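Local coordinates for protein nucleotidyl transferase (Methanothermobacter thermautotrophicus, PDB 6PLJ) that probably transfers nucleotidyl groups, as a MobA-like NTP transferase from a methanogen that builds a pseudomurein cell wall, at residues Thr61-Thr66 and Glu91-Met96. Residues are numbered along the deposited sequence; the frame is centred on the assembly and turned at random.
Sequences TVIEAT and EALSGM
A capping box at the start of helix 62-72 meets the C-terminal end of helix 86-92 and the type I turn from Leu93 to Met96. Thr61, the N-cap, accepts from Glu64 N at OG1 (3.2 Å, N-H...O angle 161°), and Glu64 reaches back: OE2 takes the Thr61 hydroxyl on its anti lone pair at 2.7 Å and, weakly, Thr61 N. With OE2 engaged in this way, Ala92 O lies over the flat face of the Glu64 carboxylate, 3.0 Å from CD, with no hydrogen bond between these acceptors; the oxygen-oxygen approach is probably mildly unfavourable. Ala92 CB sits 3.9 Å from Ile63 CG2, while Ile63 CG1, anti to the backbone N (chi1 -173°), meets Leu93 CD1 at 4.0 Å, the two side chains at about a right angle. Met96 SD lies 3.9 Å from Glu64 CG, and the bend at chi3 (84°) turns CE against Glu64 O. Replacing Glu64 by alanine would probably leave the Thr61 hydroxyl without its carboxylate acceptor and open a gap beside Met96 SD. Beyond the interface, Leu93 and Met96 also rest on Val67 of helix 62-72, and Ile63 packs on Val29 and Ala31 of strand 25-31.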
ATOM      1  N   THR A  61      -1.570   7.939  13.641  1.00 16.94           N
ATOM      2  CA  THR A  61      -1.273   8.567  12.360  1.00 14.77           C
ATOM      3  C   THR A  61      -1.784   7.699  11.214  1.00 13.25           C
ATOM      4  O   THR A  61      -2.094   6.514  11.380  1.00 12.35           O
ATOM      5  CB  THR A  61       0.239   8.692  12.184  1.00 14.47           C
ATOM      6  OG1 THR A  61       0.817   7.395  12.329  1.00 13.58           O
ATOM      7  CG2 THR A  61       0.855   9.634  13.213  1.00 14.71           C
ATOM      8  N   VAL A  62      -1.836   8.297  10.032  1.00 11.52           N
ATOM      9  CA  VAL A  62      -2.184   7.579   8.817  1.00 10.73           C
ATOM     10  C   VAL A  62      -1.356   6.305   8.696  1.00 10.24           C
ATOM     11  O   VAL A  62      -1.896   5.247   8.422  1.00  9.64           O
ATOM     12  CB  VAL A  62      -1.992   8.506   7.581  1.00 10.53           C
ATOM     13  CG1 VAL A  62      -1.926   7.736   6.259  1.00 10.50           C
ATOM     14  CG2 VAL A  62      -3.124   9.521   7.526  1.00 10.54           C
ATOM     15  N   ILE A  63      -0.034   6.418   8.846  1.00  9.98           N
ATOM     16  CA  ILE A  63       0.806   5.237   8.640  1.00  9.84           C
ATOM     17  C   ILE A  63       0.529   4.152   9.678  1.00 10.22           C
ATOM     18  O   ILE A  63       0.478   2.969   9.337  1.00  9.55           O
ATOM     19  CB  ILE A  63       2.315   5.576   8.532  1.00 10.10           C
ATOM     20  CG1 ILE A  63       3.120   4.328   8.137  1.00 10.23           C
ATOM     21  CG2 ILE A  63       2.881   6.182   9.816  1.00 10.14           C
ATOM     22  CD1 ILE A  63       2.711   3.716   6.811  1.00 10.29           C
ATOM     23  N   GLU A  64       0.299   4.549  10.924  1.00 10.57           N
ATOM     24  CA  GLU A  64      -0.061   3.572  11.951  1.00 11.17           C
ATOM     25  C   GLU A  64      -1.386   2.900  11.601  1.00 10.78           C
ATOM     26  O   GLU A  64      -1.544   1.695  11.823  1.00 11.04           O
ATOM     27  CB  GLU A  64      -0.156   4.224  13.334  1.00 12.11           C
ATOM     28  CG  GLU A  64       1.189   4.568  13.945  1.00 13.43           C
ATOM     29  CD  GLU A  64       1.066   5.506  15.132  1.00 14.74           C
ATOM     30  OE1 GLU A  64       0.981   5.006  16.283  1.00 16.74           O
ATOM     31  OE2 GLU A  64       1.077   6.734  14.911  1.00 14.77           O
ATOM     32  N   ALA A  65      -2.341   3.664  11.079  1.00 10.14           N
ATOM     33  CA  ALA A  65      -3.616   3.085  10.662  1.00 10.48           C
ATOM     34  C   ALA A  65      -3.444   2.032   9.574  1.00 10.31           C
ATOM     35  O   ALA A  65      -4.026   0.949   9.638  1.00 10.94           O
ATOM     36  CB  ALA A  65      -4.571   4.166  10.216  1.00 10.40           C
ATOM     37  N   THR A  66      -2.631   2.343   8.574  1.00  9.96           N
ATOM     38  CA  THR A  66      -2.373   1.392   7.499  1.00  9.94           C
ATOM     39  C   THR A  66      -1.730   0.118   8.028  1.00  9.85           C
ATOM     40  O   THR A  66      -2.162  -0.974   7.690  1.00 10.71           O
ATOM     41  CB  THR A  66      -1.471   1.997   6.429  1.00 10.16           C
ATOM     42  OG1 THR A  66      -2.148   3.114   5.856  1.00 10.60           O
ATOM     43  CG2 THR A  66      -1.136   0.996   5.346  1.00 10.49           C
ATOM     44  N   GLU A  91       9.419   6.909  13.872  1.00 15.57           N
ATOM     45  CA  GLU A  91       8.980   7.246  15.226  1.00 17.80           C
ATOM     46  C   GLU A  91       7.486   6.973  15.389  1.00 16.97           C
ATOM     47  O   GLU A  91       7.076   6.454  16.422  1.00 17.82           O
ATOM     48  CB  GLU A  91       9.333   8.698  15.580  1.00 19.46           C
ATOM     49  CG  GLU A  91       8.885   9.177  16.960  1.00 21.94           C
ATOM     50  CD  GLU A  91       9.405   8.337  18.118  0.70 23.90           C
ATOM     51  OE1 GLU A  91      10.525   7.778  18.028  0.70 26.15           O
ATOM     52  OE2 GLU A  91       8.682   8.243  19.131  0.70 26.15           O
ATOM     53  N   ALA A  92       6.680   7.287  14.367  1.00 15.62           N
ATOM     54  CA  ALA A  92       5.249   6.987  14.389  1.00 15.74           C
ATOM     55  C   ALA A  92       4.990   5.499  14.582  1.00 15.81           C
ATOM     56  O   ALA A  92       4.064   5.135  15.290  1.00 17.12           O
ATOM     57  CB  ALA A  92       4.542   7.491  13.137  1.00 15.52           C
ATOM     58  N   LEU A  93       5.831   4.660  13.983  1.00 16.11           N
ATOM     59  CA  LEU A  93       5.675   3.210  14.051  1.00 16.42           C
ATOM     60  C   LEU A  93       6.395   2.542  15.207  1.00 18.04           C
ATOM     61  O   LEU A  93       6.302   1.329  15.342  1.00 17.00           O
ATOM     62  CB  LEU A  93       6.153   2.579  12.746  1.00 16.18           C
ATOM     63  CG  LEU A  93       5.317   2.980  11.530  1.00 16.05           C
ATOM     64  CD1 LEU A  93       5.904   2.379  10.270  1.00 15.72           C
ATOM     65  CD2 LEU A  93       3.862   2.569  11.697  1.00 16.21           C
ATOM     66  N   SER A  94       7.076   3.323  16.047  1.00 19.58           N
ATOM     67  CA  SER A  94       8.026   2.775  17.025  1.00 21.70           C
ATOM     68  C   SER A  94       7.433   1.755  18.005  1.00 23.46           C
ATOM     69  O   SER A  94       8.159   0.863  18.463  1.00 25.85           O
ATOM     70  CB  SER A  94       8.697   3.915  17.801  1.00 22.48           C
ATOM     71  OG  SER A  94       7.740   4.609  18.560  1.00 24.34           O
ATOM     72  N   GLY A  95       6.140   1.856  18.302  1.00 22.86           N
ATOM     73  CA  GLY A  95       5.470   0.868  19.166  1.00 23.78           C
ATOM     74  C   GLY A  95       4.953  -0.393  18.480  1.00 23.13           C
ATOM     75  O   GLY A  95       4.381  -1.269  19.140  1.00 25.81           O
ATOM     76  N   MET A  96       5.136  -0.506  17.165  1.00 19.65           N
ATOM     77  CA  MET A  96       4.426  -1.521  16.392  1.00 17.90           C
ATOM     78  C   MET A  96       5.344  -2.650  15.973  1.00 15.82           C
ATOM     79  O   MET A  96       6.558  -2.490  15.854  1.00 15.03           O
ATOM     80  CB  MET A  96       3.766  -0.884  15.165  1.00 18.46           C
ATOM     81  CG  MET A  96       2.784   0.208  15.535  1.00 19.71           C
ATOM     82  SD  MET A  96       1.809   0.737  14.128  1.00 21.25           S
ATOM     83  CE  MET A  96       0.493  -0.465  14.100  1.00 20.84           C
TER